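Local coordinates for protein sorbitol dehydrogenase (Gluconobacter oxydans, PDB 5ITG) that probably oxidises D-sorbitol to L-sorbose, passing the hydride to a nicotinamide cofactor, at residues T85-S90 / P254-D259; E315-A320 / S359-K364. One frame throughout, in Å; residues are numbered along the deposited sequence.

Overall arrangement
Contact 1 lies in the Rossmann-type domain and contact 2 in the helical C-terminal domain, with their centres about 14 Å apart. The first is a parallel strand pairing carried by backbone hydrogen bonds; the second joins two helix ends through one salt bridge and a small apolar contact. Contact 2 is buried apart from exposed Lys364; contact 1 is partly buried, its strand residues mostly inside and the Ala88-Pro89 loop partly open. They hold different elements yet meet across the domain interface, where Glu258 of contact 1 pairs with Arg360 of contact 2 in a salt bridge and Pro89 packs against Ser359 and Ser362.

Contact 1. Residues T85-S90 / P254-D259; sequences TETAPS and PLVAED
Thr87 O is gripped from both domains: Asp259 N donates to it at 3.1 Å, and Asn363 ND2 of the C-terminal domain is a second, probable donor. The Asp259 N-H arrives from well above the carbonyl plane rather than in it, at the point where the chain leaves strand 255-258. Earlier in the pairing the bonds are regular. Thr85 uses both its backbone groups, taking Leu255 O through its N at 3.0 Å and giving its O to Ala257 N at 2.9 Å, so that it brackets Val256 in the parallel manner. Thr87 N then reaches Ala257 O, again at 2.9 Å. A water bridges Thr85 OG1 and Leu255 O, giving that carbonyl a second donor.

Val256 places CG1 between its backbone N and carbonyl carbon (chi1 54°), which leaves CG2 turned to the neighbouring strand. That methyl lies 3.7 Å from Thr87 OG1, a hydroxyl whose polar partner is Ser93. Beyond the strand ends, the Asp259 carboxylate lies against the loop: OD1 comes within 3.3 Å of Pro89 CD, the two side chains crossing at about a right angle, and CG packs on Ala88 CB. With an alanine here the backbone bond to Thr87 O could remain, but the carboxylate beside Ala88 CB and Pro89 CD would be gone, which is likely to open a gap and let the loop shift.

Strand 82-87 runs between strand 255-258, parallel to it, and strand 93-106, antiparallel. Leu243 of helix 237-247 covers Thr85 and Val256 on one face of this Rossmann-type sheet; on the other, Glu86 pairs with Arg230, and Ala257 rests on Ala39 of helix 35-39.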
ATOM      1  N   THR A  85       9.310   0.450  15.808  1.00 21.67           N
ATOM      2  CA  THR A  85      10.590  -0.200  15.586  1.00 20.55           C
ATOM      3  C   THR A  85      10.758  -0.280  14.071  1.00 20.63           C
ATOM      4  O   THR A  85       9.815  -0.625  13.358  1.00 19.30           O
ATOM      5  CB  THR A  85      10.604  -1.626  16.169  1.00 22.88           C
ATOM      6  OG1 THR A  85      10.371  -1.567  17.581  1.00 23.60           O
ATOM      7  CG2 THR A  85      11.950  -2.300  15.911  1.00 22.22           C
ATOM      8  N   GLU A  86      11.947   0.071  13.588  1.00 21.01           N
ATOM      9  CA  GLU A  86      12.259   0.021  12.163  1.00 23.30           C
ATOM     10  C   GLU A  86      13.381  -0.997  11.973  1.00 22.55           C
ATOM     11  O   GLU A  86      14.475  -0.832  12.508  1.00 22.81           O
ATOM     12  CB  GLU A  86      12.694   1.402  11.679  1.00 25.19           C
ATOM     13  CG  GLU A  86      11.551   2.403  11.659  1.00 27.67           C
ATOM     14  CD  GLU A  86      12.019   3.831  11.479  1.00 28.46           C
ATOM     15  OE1 GLU A  86      12.420   4.457  12.483  1.00 31.23           O
ATOM     16  OE2 GLU A  86      11.990   4.328  10.334  1.00 29.79           O
ATOM     17  N   THR A  87      13.098  -2.052  11.217  1.00 21.83           N
ATOM     18  CA  THR A  87      14.071  -3.119  10.995  1.00 22.54           C
ATOM     19  C   THR A  87      14.633  -3.173   9.578  1.00 21.97           C
ATOM     20  O   THR A  87      13.886  -3.298   8.611  1.00 21.51           O
ATOM     21  CB  THR A  87      13.445  -4.476  11.329  1.00 23.40           C
ATOM     22  OG1 THR A  87      12.919  -4.434  12.662  1.00 25.07           O
ATOM     23  CG2 THR A  87      14.483  -5.585  11.226  1.00 24.01           C
ATOM     24  N   ALA A  88      15.958  -3.103   9.472  1.00 21.74           N
ATOM     25  CA  ALA A  88      16.648  -3.132   8.179  1.00 21.78           C
ATOM     26  C   ALA A  88      16.963  -4.565   7.750  1.00 22.68           C
ATOM     27  O   ALA A  88      16.956  -5.475   8.567  1.00 22.49           O
ATOM     28  CB  ALA A  88      17.932  -2.321   8.268  1.00 20.43           C
ATOM     29  N   PRO A  89      17.236  -4.781   6.452  1.00 23.95           N
ATOM     30  CA  PRO A  89      17.548  -6.128   5.954  1.00 25.18           C
ATOM     31  C   PRO A  89      18.805  -6.709   6.610  1.00 27.75           C
ATOM     32  O   PRO A  89      19.013  -7.927   6.619  1.00 26.36           O
ATOM     33  CB  PRO A  89      17.727  -5.908   4.454  1.00 24.64           C
ATOM     34  CG  PRO A  89      16.825  -4.726   4.171  1.00 24.40           C
ATOM     35  CD  PRO A  89      17.142  -3.821   5.337  1.00 23.33           C
ATOM     36  N   SER A  90      19.640  -5.824   7.152  1.00 29.58           N
ATOM     37  CA  SER A  90      20.875  -6.226   7.823  1.00 31.79           C
ATOM     38  C   SER A  90      20.547  -6.890   9.155  1.00 32.96           C
ATOM     39  O   SER A  90      21.414  -7.489   9.797  1.00 35.29           O
ATOM     40  CB  SER A  90      21.760  -5.002   8.078  1.00 31.26           C
ATOM     41  OG  SER A  90      21.128  -4.108   8.984  1.00 32.77           O
ATOM     42  N   PRO A 254       2.601  -1.265  20.302  1.00 25.93           N
ATOM     43  CA  PRO A 254       3.867  -1.280  19.568  1.00 25.61           C
ATOM     44  C   PRO A 254       3.681  -1.799  18.150  1.00 24.77           C
ATOM     45  O   PRO A 254       2.817  -2.632  17.901  1.00 24.89           O
ATOM     46  CB  PRO A 254       4.717  -2.230  20.396  1.00 26.78           C
ATOM     47  CG  PRO A 254       3.713  -3.275  20.764  1.00 25.49           C
ATOM     48  CD  PRO A 254       2.501  -2.440  21.187  1.00 26.85           C
ATOM     49  N   LEU A 255       4.488  -1.298  17.223  1.00 24.51           N
ATOM     50  CA  LEU A 255       4.415  -1.765  15.846  1.00 24.73           C
ATOM     51  C   LEU A 255       5.814  -1.724  15.249  1.00 24.06           C
ATOM     52  O   LEU A 255       6.723  -1.078  15.790  1.00 20.98           O
ATOM     53  CB  LEU A 255       3.435  -0.922  15.013  1.00 27.72           C
ATOM     54  CG  LEU A 255       3.813   0.477  14.526  1.00 28.80           C
ATOM     55  CD1 LEU A 255       2.710   0.992  13.611  1.00 30.56           C
ATOM     56  CD2 LEU A 255       4.018   1.414  15.699  1.00 33.01           C
ATOM     57  N   VAL A 256       5.982  -2.428  14.136  1.00 22.14           N
ATOM     58  CA  VAL A 256       7.272  -2.508  13.473  1.00 21.46           C
ATOM     59  C   VAL A 256       7.097  -2.363  11.961  1.00 20.17           C
ATOM     60  O   VAL A 256       6.066  -2.726  11.408  1.00 19.49           O
ATOM     61  CB  VAL A 256       7.954  -3.860  13.819  1.00 21.59           C
ATOM     62  CG1 VAL A 256       7.022  -5.012  13.492  1.00 21.54           C
ATOM     63  CG2 VAL A 256       9.272  -4.000  13.079  1.00 23.84           C
ATOM     64  N   ALA A 257       8.106  -1.808  11.306  1.00 19.74           N
ATOM     65  CA  ALA A 257       8.058  -1.616   9.862  1.00 18.20           C
ATOM     66  C   ALA A 257       9.464  -1.781   9.315  1.00 17.00           C
ATOM     67  O   ALA A 257      10.434  -1.717  10.071  1.00 15.40           O
ATOM     68  CB  ALA A 257       7.532  -0.221   9.535  1.00 15.18           C
ATOM     69  N   GLU A 258       9.571  -2.001   8.005  1.00 16.57           N
ATOM     70  CA  GLU A 258      10.880  -2.144   7.376  1.00 17.87           C
ATOM     71  C   GLU A 258      11.503  -0.754   7.385  1.00 18.54           C
ATOM     72  O   GLU A 258      10.789   0.252   7.457  1.00 18.91           O
ATOM     73  CB  GLU A 258      10.737  -2.649   5.930  1.00 18.48           C
ATOM     74  CG  GLU A 258      10.027  -1.683   4.993  1.00 20.49           C
ATOM     75  CD  GLU A 258       9.879  -2.226   3.578  1.00 22.77           C
ATOM     76  OE1 GLU A 258      10.762  -2.989   3.126  1.00 21.97           O
ATOM     77  OE2 GLU A 258       8.885  -1.873   2.908  1.00 21.40           O
ATOM     78  N   ASP A 259      12.825  -0.686   7.327  1.00 18.53           N
ATOM     79  CA  ASP A 259      13.486   0.607   7.326  1.00 21.56           C
ATOM     80  C   ASP A 259      13.138   1.383   6.056  1.00 20.66           C
ATOM     81  O   ASP A 259      13.044   2.611   6.087  1.00 21.01           O
ATOM     82  CB  ASP A 259      15.009   0.435   7.457  1.00 23.56           C
ATOM     83  CG  ASP A 259      15.619  -0.298   6.288  1.00 24.02           C
ATOM     84  OD1 ASP A 259      15.039  -1.311   5.847  1.00 25.71           O
ATOM     85  OD2 ASP A 259      16.697   0.132   5.818  1.00 26.89           O
TER
HETATM   86  O   HOH W   1       7.770  -0.905  18.569  1.00 21.90           O

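Contact 2. Residues E315-A320 / S359-K364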
ATOM      1  N   GLU A 315       9.457 -21.688   0.656  1.00 20.49           N
ATOM      2  CA  GLU A 315       8.239 -21.275   1.339  1.00 23.84           C
ATOM      3  C   GLU A 315       8.118 -19.765   1.529  1.00 22.86           C
ATOM      4  O   GLU A 315       7.018 -19.219   1.505  1.00 22.27           O
ATOM      5  CB  GLU A 315       8.152 -21.950   2.709  1.00 26.85           C
ATOM      6  CG  GLU A 315       6.911 -21.558   3.493  1.00 33.06           C
ATOM      7  CD  GLU A 315       6.887 -22.157   4.885  1.00 39.30           C
ATOM      8  OE1 GLU A 315       6.954 -23.401   4.995  1.00 42.52           O
ATOM      9  OE2 GLU A 315       6.800 -21.386   5.865  1.00 39.63           O
ATOM     10  N   ASN A 316       9.242 -19.089   1.732  1.00 20.91           N
ATOM     11  CA  ASN A 316       9.201 -17.652   1.945  1.00 20.08           C
ATOM     12  C   ASN A 316      10.038 -16.883   0.941  1.00 19.38           C
ATOM     13  O   ASN A 316      10.997 -17.408   0.367  1.00 17.93           O
ATOM     14  CB  ASN A 316       9.673 -17.317   3.357  1.00 23.36           C
ATOM     15  CG  ASN A 316       8.830 -17.981   4.422  1.00 28.92           C
ATOM     16  OD1 ASN A 316       7.602 -17.914   4.388  1.00 31.60           O
ATOM     17  ND2 ASN A 316       9.487 -18.624   5.380  1.00 32.45           N
ATOM     18  N   VAL A 317       9.678 -15.620   0.753  1.00 18.45           N
ATOM     19  CA  VAL A 317      10.383 -14.769  -0.189  1.00 20.78           C
ATOM     20  C   VAL A 317      11.870 -14.651   0.135  1.00 20.88           C
ATOM     21  O   VAL A 317      12.705 -14.717  -0.765  1.00 19.95           O
ATOM     22  CB  VAL A 317       9.767 -13.349  -0.228  1.00 21.20           C
ATOM     23  CG1 VAL A 317      10.556 -12.464  -1.187  1.00 21.01           C
ATOM     24  CG2 VAL A 317       8.308 -13.425  -0.678  1.00 20.45           C
ATOM     25  N   ASP A 318      12.202 -14.480   1.410  1.00 22.85           N
ATOM     26  CA  ASP A 318      13.600 -14.322   1.788  1.00 24.40           C
ATOM     27  C   ASP A 318      14.447 -15.558   1.506  1.00 24.18           C
ATOM     28  O   ASP A 318      15.658 -15.446   1.345  1.00 27.63           O
ATOM     29  CB  ASP A 318      13.715 -13.875   3.256  1.00 25.48           C
ATOM     30  CG  ASP A 318      13.385 -14.974   4.249  1.00 27.76           C
ATOM     31  OD1 ASP A 318      12.455 -15.766   4.002  1.00 29.88           O
ATOM     32  OD2 ASP A 318      14.056 -15.023   5.300  1.00 28.33           O
ATOM     33  N   ASP A 319      13.819 -16.731   1.433  1.00 24.21           N
ATOM     34  CA  ASP A 319      14.551 -17.960   1.113  1.00 23.61           C
ATOM     35  C   ASP A 319      14.817 -17.962  -0.394  1.00 21.60           C
ATOM     36  O   ASP A 319      15.890 -18.358  -0.859  1.00 18.74           O
ATOM     37  CB  ASP A 319      13.732 -19.216   1.431  1.00 26.36           C
ATOM     38  CG  ASP A 319      13.247 -19.270   2.866  1.00 29.88           C
ATOM     39  OD1 ASP A 319      14.066 -19.107   3.791  1.00 30.69           O
ATOM     40  OD2 ASP A 319      12.031 -19.493   3.058  1.00 33.72           O
ATOM     41  N   ALA A 320      13.820 -17.530  -1.160  1.00 18.06           N
ATOM     42  CA  ALA A 320      13.945 -17.497  -2.612  1.00 16.31           C
ATOM     43  C   ALA A 320      14.944 -16.459  -3.104  1.00 15.97           C
ATOM     44  O   ALA A 320      15.711 -16.722  -4.033  1.00 14.97           O
ATOM     45  CB  ALA A 320      12.580 -17.245  -3.251  1.00 15.78           C
ATOM     46  N   SER A 359      17.105  -5.683  -1.972  1.00 17.31           N
ATOM     47  CA  SER A 359      17.386  -5.561  -0.543  1.00 17.71           C
ATOM     48  C   SER A 359      16.153  -5.797   0.323  1.00 17.40           C
ATOM     49  O   SER A 359      16.219  -6.480   1.349  1.00 17.57           O
ATOM     50  CB  SER A 359      17.964  -4.175  -0.245  1.00 20.38           C
ATOM     51  OG  SER A 359      18.160  -4.007   1.153  1.00 23.53           O
ATOM     52  N   ARG A 360      15.024  -5.233  -0.091  1.00 15.75           N
ATOM     53  CA  ARG A 360      13.789  -5.382   0.658  1.00 16.17           C
ATOM     54  C   ARG A 360      13.333  -6.826   0.719  1.00 17.01           C
ATOM     55  O   ARG A 360      12.904  -7.298   1.777  1.00 18.51           O
ATOM     56  CB  ARG A 360      12.699  -4.502   0.049  1.00 16.00           C
ATOM     57  CG  ARG A 360      12.993  -3.019   0.210  1.00 16.87           C
ATOM     58  CD  ARG A 360      11.949  -2.162  -0.476  1.00 17.38           C
ATOM     59  NE  ARG A 360      10.635  -2.260   0.159  1.00 16.95           N
ATOM     60  CZ  ARG A 360       9.506  -1.855  -0.421  1.00 18.65           C
ATOM     61  NH1 ARG A 360       9.539  -1.334  -1.643  1.00 17.29           N
ATOM     62  NH2 ARG A 360       8.346  -1.964   0.219  1.00 17.02           N
ATOM     63  N   PHE A 361      13.427  -7.529  -0.408  1.00 16.40           N
ATOM     64  CA  PHE A 361      13.021  -8.929  -0.461  1.00 16.16           C
ATOM     65  C   PHE A 361      13.904  -9.774   0.468  1.00 17.61           C
ATOM     66  O   PHE A 361      13.497 -10.847   0.906  1.00 16.60           O
ATOM     67  CB  PHE A 361      13.115  -9.479  -1.899  1.00 16.57           C
ATOM     68  CG  PHE A 361      12.088  -8.904  -2.860  1.00 16.04           C
ATOM     69  CD1 PHE A 361      11.022  -8.129  -2.406  1.00 16.03           C
ATOM     70  CD2 PHE A 361      12.185  -9.166  -4.228  1.00 19.55           C
ATOM     71  CE1 PHE A 361      10.063  -7.621  -3.304  1.00 18.94           C
ATOM     72  CE2 PHE A 361      11.234  -8.665  -5.135  1.00 15.92           C
ATOM     73  CZ  PHE A 361      10.173  -7.894  -4.670  1.00 15.94           C
ATOM     74  N   SER A 362      15.110  -9.291   0.761  1.00 18.77           N
ATOM     75  CA  SER A 362      16.023 -10.012   1.652  1.00 21.59           C
ATOM     76  C   SER A 362      15.780  -9.714   3.139  1.00 23.11           C
ATOM     77  O   SER A 362      16.454 -10.286   4.002  1.00 22.30           O
ATOM     78  CB  SER A 362      17.475  -9.666   1.327  1.00 22.88           C
ATOM     79  OG  SER A 362      17.819  -8.395   1.869  1.00 23.13           O
ATOM     80  N   ASN A 363      14.830  -8.827   3.445  1.00 22.69           N
ATOM     81  CA  ASN A 363      14.536  -8.478   4.844  1.00 23.23           C
ATOM     82  C   ASN A 363      13.809  -9.656   5.487  1.00 24.10           C
ATOM     83  O   ASN A 363      12.610  -9.824   5.296  1.00 24.08           O
ATOM     84  CB  ASN A 363      13.649  -7.221   4.916  1.00 22.72           C
ATOM     85  CG  ASN A 363      13.636  -6.583   6.304  1.00 23.59           C
ATOM     86  OD1 ASN A 363      13.662  -7.280   7.323  1.00 22.23           O
ATOM     87  ND2 ASN A 363      13.584  -5.251   6.348  1.00 21.70           N
ATOM     88  N   LYS A 364      14.530 -10.474   6.248  1.00 25.77           N
ATOM     89  CA  LYS A 364      13.913 -11.638   6.872  1.00 29.84           C
ATOM     90  C   LYS A 364      12.720 -11.322   7.783  1.00 31.05           C
ATOM     91  O   LYS A 364      11.735 -12.066   7.803  1.00 31.93           O
ATOM     92  CB  LYS A 364      14.972 -12.457   7.629  1.00 30.63           C
ATOM     93  CG  LYS A 364      16.084 -12.974   6.720  1.00 31.45           C
ATOM     94  CD  LYS A 364      16.991 -13.983   7.424  1.00 33.99           C
ATOM     95  CE  LYS A 364      16.315 -15.344   7.591  1.00 35.95           C
ATOM     96  NZ  LYS A 364      16.177 -16.087   6.300  1.00 34.25           N
TER
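Asp318 and Lys364 join two helix ends within the all-helical C-terminal domain of the mannitol dehydrogenase family: the first turn of helix 317-320 meets the chain as it leaves helix 350-361. Their side chains cross at about a right angle. The lysine stem is extended at first and then bends twice (chi3 75°, chi4 72°), curling round a single carboxylate oxygen. Lys364 NZ forms a salt bridge with Asp318 OD2 at 2.6 Å, approaching from above the carboxylate plane. The bends bring CE and NZ back to Asp318 OD2, while Lys364 CG, placed by the first torsion, already lies 3.2 Å from that oxygen, so the aliphatic stem packs on the atom that the ammonium group holds. Asp318 OD1 is bonded in turn to Ser367 OG, and with both oxygens engaged the carboxylate is fixed in rotation. Asp319 OD1, 4.5 Å from Lys364 NZ, is too far for a salt bridge, though its charge would probably add to the pull on the ammonium group.

The apolar half of the contact lies beside this pair. Val317 and Phe361 cross obliquely, and CG1 of the valine, anti to its own backbone nitrogen (chi1 178°), touches Phe361 CB at 4.0 Å. The phenylalanine ring leads away from helix 317-320 to stack with His302 of helix 288-312, the same helix whose Leu305 and Cys306 pack on Val317. Between the polar and apolar halves the backbones come together, and Asp318 CA makes a long, bent CA-H...O contact of 3.6 Å with Phe361 O.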